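Local structure of mRNA export factor MEX67 (Candida albicans, 1Q40) at residues B[131-145]-B[177-191]. The protein probably helps carry mRNA out of the nucleus, using this NTF2-like domain to pair with a partner protein. Sequence-based numbering, arbitrary orientation.
Sequences LNGIMITLHGSFDEV and PLSKKSFDRTFVVIP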
loop_
_atom_site.group_PDB
_atom_site.type_symbol
_atom_site.label_atom_id
_atom_site.label_comp_id
_atom_site.label_asym_id
_atom_site.label_seq_id
_atom_site.Cartn_x
_atom_site.Cartn_y
_atom_site.Cartn_z
ATOM N N LEU B 131 15.272 -15.319 3.695
ATOM C CA LEU B 131 15.147 -15.467 5.152
ATOM C C LEU B 131 13.947 -16.307 5.616
ATOM O O LEU B 131 13.539 -16.219 6.773
ATOM C CB LEU B 131 15.108 -14.086 5.832
ATOM C CG LEU B 131 16.213 -13.081 5.488
ATOM C CD1 LEU B 131 16.067 -11.831 6.346
ATOM C CD2 LEU B 131 17.597 -13.696 5.663
ATOM N N ASN B 132 13.398 -17.128 4.724
ATOM C CA ASN B 132 12.216 -17.935 5.027
ATOM C C ASN B 132 11.099 -17.139 5.727
ATOM O O ASN B 132 10.447 -17.633 6.647
ATOM C CB ASN B 132 12.618 -19.173 5.847
ATOM C CG ASN B 132 12.141 -20.472 5.216
ATOM O OD1 ASN B 132 11.252 -21.144 5.746
ATOM N ND2 ASN B 132 12.726 -20.827 4.076
ATOM N N GLY B 133 10.880 -15.909 5.271
ATOM C CA GLY B 133 9.870 -15.042 5.848
ATOM C C GLY B 133 8.551 -15.091 5.100
ATOM O O GLY B 133 8.462 -15.661 4.014
ATOM N N ILE B 134 7.517 -14.511 5.708
ATOM C CA ILE B 134 6.236 -14.310 5.045
ATOM C C ILE B 134 5.825 -12.843 5.138
ATOM O O ILE B 134 6.207 -12.142 6.067
ATOM C CB ILE B 134 5.132 -15.253 5.618
ATOM C CG1 ILE B 134 4.807 -14.937 7.075
ATOM C CG2 ILE B 134 5.557 -16.729 5.501
ATOM C CD1 ILE B 134 3.474 -15.479 7.504
HETATM N N MSE B 135 5.067 -12.401 4.143
HETATM C CA MSE B 135 4.493 -11.063 4.083
HETATM C C MSE B 135 3.041 -11.172 4.476
HETATM O O MSE B 135 2.327 -12.000 3.930
HETATM C CB MSE B 135 4.536 -10.528 2.658
HETATM C CG MSE B 135 5.908 -10.379 2.069
HETATM SE SE MSE B 135 6.438 -8.509 2.047
HETATM C CE MSE B 135 5.592 -7.882 0.556
ATOM N N ILE B 136 2.608 -10.339 5.417
ATOM C CA ILE B 136 1.205 -10.237 5.790
ATOM C C ILE B 136 0.747 -8.786 5.632
ATOM O O ILE B 136 1.296 -7.894 6.272
ATOM C CB ILE B 136 0.989 -10.682 7.252
ATOM C CG1 ILE B 136 1.565 -12.082 7.501
ATOM C CG2 ILE B 136 -0.500 -10.643 7.587
ATOM C CD1 ILE B 136 1.723 -12.431 8.970
ATOM N N THR B 137 -0.255 -8.564 4.787
ATOM C CA THR B 137 -0.857 -7.243 4.620
ATOM C C THR B 137 -2.343 -7.270 4.987
ATOM O O THR B 137 -3.112 -8.077 4.464
ATOM C CB THR B 137 -0.648 -6.746 3.188
ATOM O OG1 THR B 137 0.747 -6.506 2.984
ATOM C CG2 THR B 137 -1.264 -5.382 2.960
ATOM N N LEU B 138 -2.725 -6.378 5.897
ATOM C CA LEU B 138 -4.084 -6.266 6.387
ATOM C C LEU B 138 -4.658 -4.920 5.969
ATOM O O LEU B 138 -3.967 -3.903 6.021
ATOM C CB LEU B 138 -4.088 -6.384 7.913
ATOM C CG LEU B 138 -5.447 -6.256 8.619
ATOM C CD1 LEU B 138 -6.316 -7.442 8.297
ATOM C CD2 LEU B 138 -5.285 -6.072 10.133
ATOM N N HIS B 139 -5.922 -4.928 5.546
ATOM C CA HIS B 139 -6.657 -3.727 5.141
ATOM C C HIS B 139 -7.952 -3.659 5.930
ATOM O O HIS B 139 -8.617 -4.675 6.113
ATOM C CB HIS B 139 -7.005 -3.750 3.651
ATOM C CG HIS B 139 -5.860 -4.126 2.756
ATOM N ND1 HIS B 139 -4.966 -3.202 2.263
ATOM C CD2 HIS B 139 -5.496 -5.319 2.232
ATOM C CE1 HIS B 139 -4.077 -3.818 1.506
ATOM N NE2 HIS B 139 -4.374 -5.105 1.472
ATOM N N GLY B 140 -8.333 -2.470 6.383
ATOM C CA GLY B 140 -9.579 -2.325 7.111
ATOM C C GLY B 140 -9.808 -0.951 7.699
ATOM O O GLY B 140 -9.375 0.057 7.135
ATOM N N SER B 141 -10.496 -0.927 8.837
ATOM C CA SER B 141 -10.758 0.308 9.579
ATOM C C SER B 141 -10.709 0.094 11.094
ATOM O O SER B 141 -10.704 -1.037 11.573
ATOM C CB SER B 141 -12.119 0.887 9.171
ATOM O OG SER B 141 -13.168 -0.045 9.440
ATOM N N PHE B 142 -10.630 1.192 11.840
ATOM C CA PHE B 142 -10.692 1.147 13.301
ATOM C C PHE B 142 -11.413 2.363 13.874
ATOM O O PHE B 142 -11.608 3.371 13.186
ATOM C CB PHE B 142 -9.294 0.988 13.936
ATOM C CG PHE B 142 -8.299 2.078 13.568
ATOM C CD1 PHE B 142 -8.366 3.345 14.145
ATOM C CD2 PHE B 142 -7.287 1.826 12.666
ATOM C CE1 PHE B 142 -7.443 4.350 13.800
ATOM C CE2 PHE B 142 -6.362 2.827 12.319
ATOM C CZ PHE B 142 -6.442 4.074 12.892
ATOM N N ASP B 143 -11.842 2.238 15.128
ATOM C CA ASP B 143 -12.329 3.356 15.919
ATOM C C ASP B 143 -11.186 3.857 16.782
ATOM O O ASP B 143 -10.362 3.075 17.241
ATOM C CB ASP B 143 -13.466 2.914 16.832
ATOM C CG ASP B 143 -14.699 2.539 16.069
ATOM O OD1 ASP B 143 -15.484 3.457 15.752
ATOM O OD2 ASP B 143 -14.965 1.362 15.730
ATOM N N GLU B 144 -11.128 5.162 16.991
ATOM C CA GLU B 144 -10.210 5.730 17.961
ATOM C C GLU B 144 -10.992 5.915 19.243
ATOM O O GLU B 144 -12.022 6.575 19.239
ATOM C CB GLU B 144 -9.651 7.054 17.463
ATOM C CG GLU B 144 -8.750 6.894 16.253
ATOM C CD GLU B 144 -8.320 8.223 15.653
ATOM O OE1 GLU B 144 -8.834 9.270 16.093
ATOM O OE2 GLU B 144 -7.480 8.221 14.723
ATOM N N VAL B 145 -10.514 5.313 20.330
ATOM C CA VAL B 145 -11.214 5.337 21.620
ATOM C C VAL B 145 -10.598 6.294 22.647
ATOM O O VAL B 145 -11.236 6.635 23.637
ATOM C CB VAL B 145 -11.319 3.923 22.231
ATOM C CG1 VAL B 145 -12.132 3.008 21.320
ATOM C CG2 VAL B 145 -9.945 3.314 22.496
ATOM N N PRO B 177 -9.942 16.044 17.476
ATOM C CA PRO B 177 -11.039 15.078 17.534
ATOM C C PRO B 177 -10.571 13.647 17.243
ATOM O O PRO B 177 -9.613 13.423 16.496
ATOM C CB PRO B 177 -12.024 15.586 16.474
ATOM C CG PRO B 177 -11.194 16.358 15.508
ATOM C CD PRO B 177 -10.026 16.891 16.275
ATOM N N LEU B 178 -11.226 12.697 17.894
ATOM C CA LEU B 178 -11.030 11.288 17.607
ATOM C C LEU B 178 -12.076 10.906 16.570
ATOM O O LEU B 178 -13.195 11.396 16.615
ATOM C CB LEU B 178 -11.178 10.446 18.879
ATOM C CG LEU B 178 -10.254 10.785 20.056
ATOM C CD1 LEU B 178 -10.726 10.078 21.309
ATOM C CD2 LEU B 178 -8.808 10.440 19.776
ATOM N N SER B 179 -11.694 10.050 15.630
ATOM C CA SER B 179 -12.588 9.570 14.580
ATOM C C SER B 179 -12.096 8.238 14.017
ATOM O O SER B 179 -10.942 7.846 14.213
ATOM C CB SER B 179 -12.687 10.593 13.432
ATOM O OG SER B 179 -11.530 10.543 12.581
ATOM N N LYS B 180 -12.981 7.563 13.295
ATOM C CA LYS B 180 -12.634 6.356 12.578
ATOM C C LYS B 180 -11.598 6.691 11.517
ATOM O O LYS B 180 -11.593 7.790 10.986
ATOM C CB LYS B 180 -13.861 5.742 11.892
ATOM C CG LYS B 180 -14.925 5.263 12.854
ATOM C CD LYS B 180 -16.124 4.710 12.104
ATOM C CE LYS B 180 -16.079 3.191 12.001
ATOM N NZ LYS B 180 -17.237 2.553 12.678
ATOM N N LYS B 181 -10.712 5.740 11.241
ATOM C CA LYS B 181 -9.798 5.826 10.103
ATOM C C LYS B 181 -9.800 4.491 9.349
ATOM O O LYS B 181 -10.102 3.457 9.916
ATOM C CB LYS B 181 -8.374 6.130 10.571
ATOM C CG LYS B 181 -8.224 7.354 11.482
ATOM C CD LYS B 181 -8.330 8.657 10.716
ATOM C CE LYS B 181 -7.846 9.835 11.560
ATOM N NZ LYS B 181 -8.589 9.946 12.848
ATOM N N SER B 182 -9.478 4.523 8.064
ATOM C CA SER B 182 -9.167 3.291 7.345
ATOM C C SER B 182 -7.655 3.170 7.291
ATOM O O SER B 182 -6.935 4.137 7.560
ATOM C CB SER B 182 -9.792 3.272 5.954
ATOM O OG SER B 182 -11.184 3.034 6.056
ATOM N N PHE B 183 -7.174 1.971 6.997
ATOM C CA PHE B 183 -5.745 1.701 7.032
ATOM C C PHE B 183 -5.355 0.434 6.283
ATOM O O PHE B 183 -6.186 -0.439 5.990
ATOM C CB PHE B 183 -5.280 1.548 8.488
ATOM C CG PHE B 183 -5.612 0.207 9.079
ATOM C CD1 PHE B 183 -4.684 -0.835 9.033
ATOM C CD2 PHE B 183 -6.857 -0.026 9.639
ATOM C CE1 PHE B 183 -4.994 -2.093 9.542
ATOM C CE2 PHE B 183 -7.183 -1.287 10.170
ATOM C CZ PHE B 183 -6.250 -2.318 10.128
ATOM N N ASP B 184 -4.053 0.360 6.007
ATOM C CA ASP B 184 -3.386 -0.834 5.512
ATOM C C ASP B 184 -2.095 -1.010 6.306
ATOM O O ASP B 184 -1.405 -0.043 6.586
ATOM C CB ASP B 184 -3.073 -0.681 4.031
ATOM C CG ASP B 184 -4.217 -0.034 3.255
ATOM O OD1 ASP B 184 -5.094 -0.789 2.745
ATOM O OD2 ASP B 184 -4.308 1.218 3.113
ATOM N N ARG B 185 -1.765 -2.243 6.660
ATOM C CA ARG B 185 -0.582 -2.516 7.443
ATOM C C ARG B 185 0.123 -3.769 6.925
ATOM O O ARG B 185 -0.506 -4.812 6.770
ATOM C CB ARG B 185 -0.961 -2.704 8.907
ATOM C CG ARG B 185 0.219 -2.586 9.856
ATOM C CD ARG B 185 -0.181 -2.469 11.326
ATOM N NE ARG B 185 0.993 -2.209 12.149
ATOM C CZ ARG B 185 0.968 -1.823 13.417
ATOM N NH1 ARG B 185 2.109 -1.630 14.062
ATOM N NH2 ARG B 185 -0.174 -1.622 14.045
ATOM N N THR B 186 1.428 -3.653 6.697
ATOM C CA THR B 186 2.258 -4.715 6.133
ATOM C C THR B 186 3.345 -5.125 7.120
ATOM O O THR B 186 4.102 -4.287 7.602
ATOM C CB THR B 186 2.901 -4.230 4.815
ATOM O OG1 THR B 186 1.882 -4.001 3.845
ATOM C CG2 THR B 186 3.774 -5.312 4.171
ATOM N N PHE B 187 3.404 -6.422 7.409
ATOM C CA PHE B 187 4.417 -7.023 8.258
ATOM C C PHE B 187 5.297 -7.962 7.408
ATOM O O PHE B 187 4.779 -8.731 6.605
ATOM C CB PHE B 187 3.762 -7.869 9.356
ATOM C CG PHE B 187 2.803 -7.118 10.250
ATOM C CD1 PHE B 187 3.242 -6.548 11.434
ATOM C CD2 PHE B 187 1.453 -7.038 9.933
ATOM C CE1 PHE B 187 2.362 -5.883 12.281
ATOM C CE2 PHE B 187 0.557 -6.373 10.768
ATOM C CZ PHE B 187 1.015 -5.802 11.949
ATOM N N VAL B 188 6.614 -7.899 7.579
ATOM C CA VAL B 188 7.493 -8.990 7.159
ATOM C C VAL B 188 7.850 -9.749 8.432
ATOM O O VAL B 188 8.476 -9.189 9.327
ATOM C CB VAL B 188 8.775 -8.483 6.474
ATOM C CG1 VAL B 188 9.681 -9.652 6.081
ATOM C CG2 VAL B 188 8.435 -7.648 5.260
ATOM N N VAL B 189 7.425 -11.006 8.523
ATOM C CA VAL B 189 7.646 -11.834 9.709
ATOM C C VAL B 189 8.655 -12.946 9.389
ATOM O O VAL B 189 8.533 -13.623 8.372
ATOM C CB VAL B 189 6.321 -12.450 10.212
ATOM C CG1 VAL B 189 6.512 -13.120 11.576
ATOM C CG2 VAL B 189 5.222 -11.384 10.282
ATOM N N ILE B 190 9.646 -13.122 10.263
ATOM C CA ILE B 190 10.715 -14.103 10.062
ATOM C C ILE B 190 10.847 -15.066 11.263
ATOM O O ILE B 190 10.332 -14.781 12.341
ATOM C CB ILE B 190 12.059 -13.377 9.767
ATOM C CG1 ILE B 190 12.497 -12.505 10.949
ATOM C CG2 ILE B 190 11.940 -12.522 8.508
ATOM C CD1 ILE B 190 13.883 -11.891 10.789
ATOM N N PRO B 191 11.500 -16.216 11.075
ATOM C CA PRO B 191 11.763 -17.147 12.189
ATOM C C PRO B 191 12.622 -16.564 13.325
ATOM O O PRO B 191 12.260 -16.711 14.494
ATOM C CB PRO B 191 12.495 -18.313 11.509
ATOM C CG PRO B 191 12.131 -18.219 10.078
ATOM C CD PRO B 191 12.000 -16.750 9.794
HETATM O O HOH W 1 -7.610 11.622 15.819
#
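Ile134 N and O both bond to Val189, and this double link recurs at Ile136–Phe187, Leu138–Arg185, Gly140–Phe183 and Phe142–Lys181, the hydrogen-bonded pairs of an antiparallel ladder between strands 134-145 and 181-190. Met135, a selenomethionine, lays SE 3.9 Å from Val188 CG2, while on the other face Ile136 CD1 meets Val189 CG2. Thr137 OG1 lies 2.9 Å from Thr186 OG1. Leu138 sends CD2 to the edge of the Phe183 ring, in its plane, at CZ. This is the long, bent antiparallel pair of the NTF2-like fold: Ile136, Leu138, Arg185 and Phe187 face helix 14-29, whereas Met135, His139 and Thr186 meet the chain of another protein, where a polar side chain bonds Thr186 OG1. His139 ND1 donates an almost straight bond to Asp184 OD1 (2.5 Å, the precise length doubtful), ring and carboxylate planes 70° apart; Glu124 holds NE2 and Arg207 pairs with the carboxylate. The Phe183 ring lies with one face over Gly140 N, which sits toward its rim. Phe142, with CG wedged between its own N and carbonyl carbon (chi1 58°), brings CD2 to 3.6 Å from Phe183 CD2 and rests CZ on Lys181 CB. Glu144 OE1 takes Ser179 N at 3.0 Å, and OE2, also bonded by Tyr73, salt-bridges Lys181 NZ at 2.8 Å, each nitrogen coming from above the carboxylate plane; a water lies within bonding distance of both OE1 and Pro177 O.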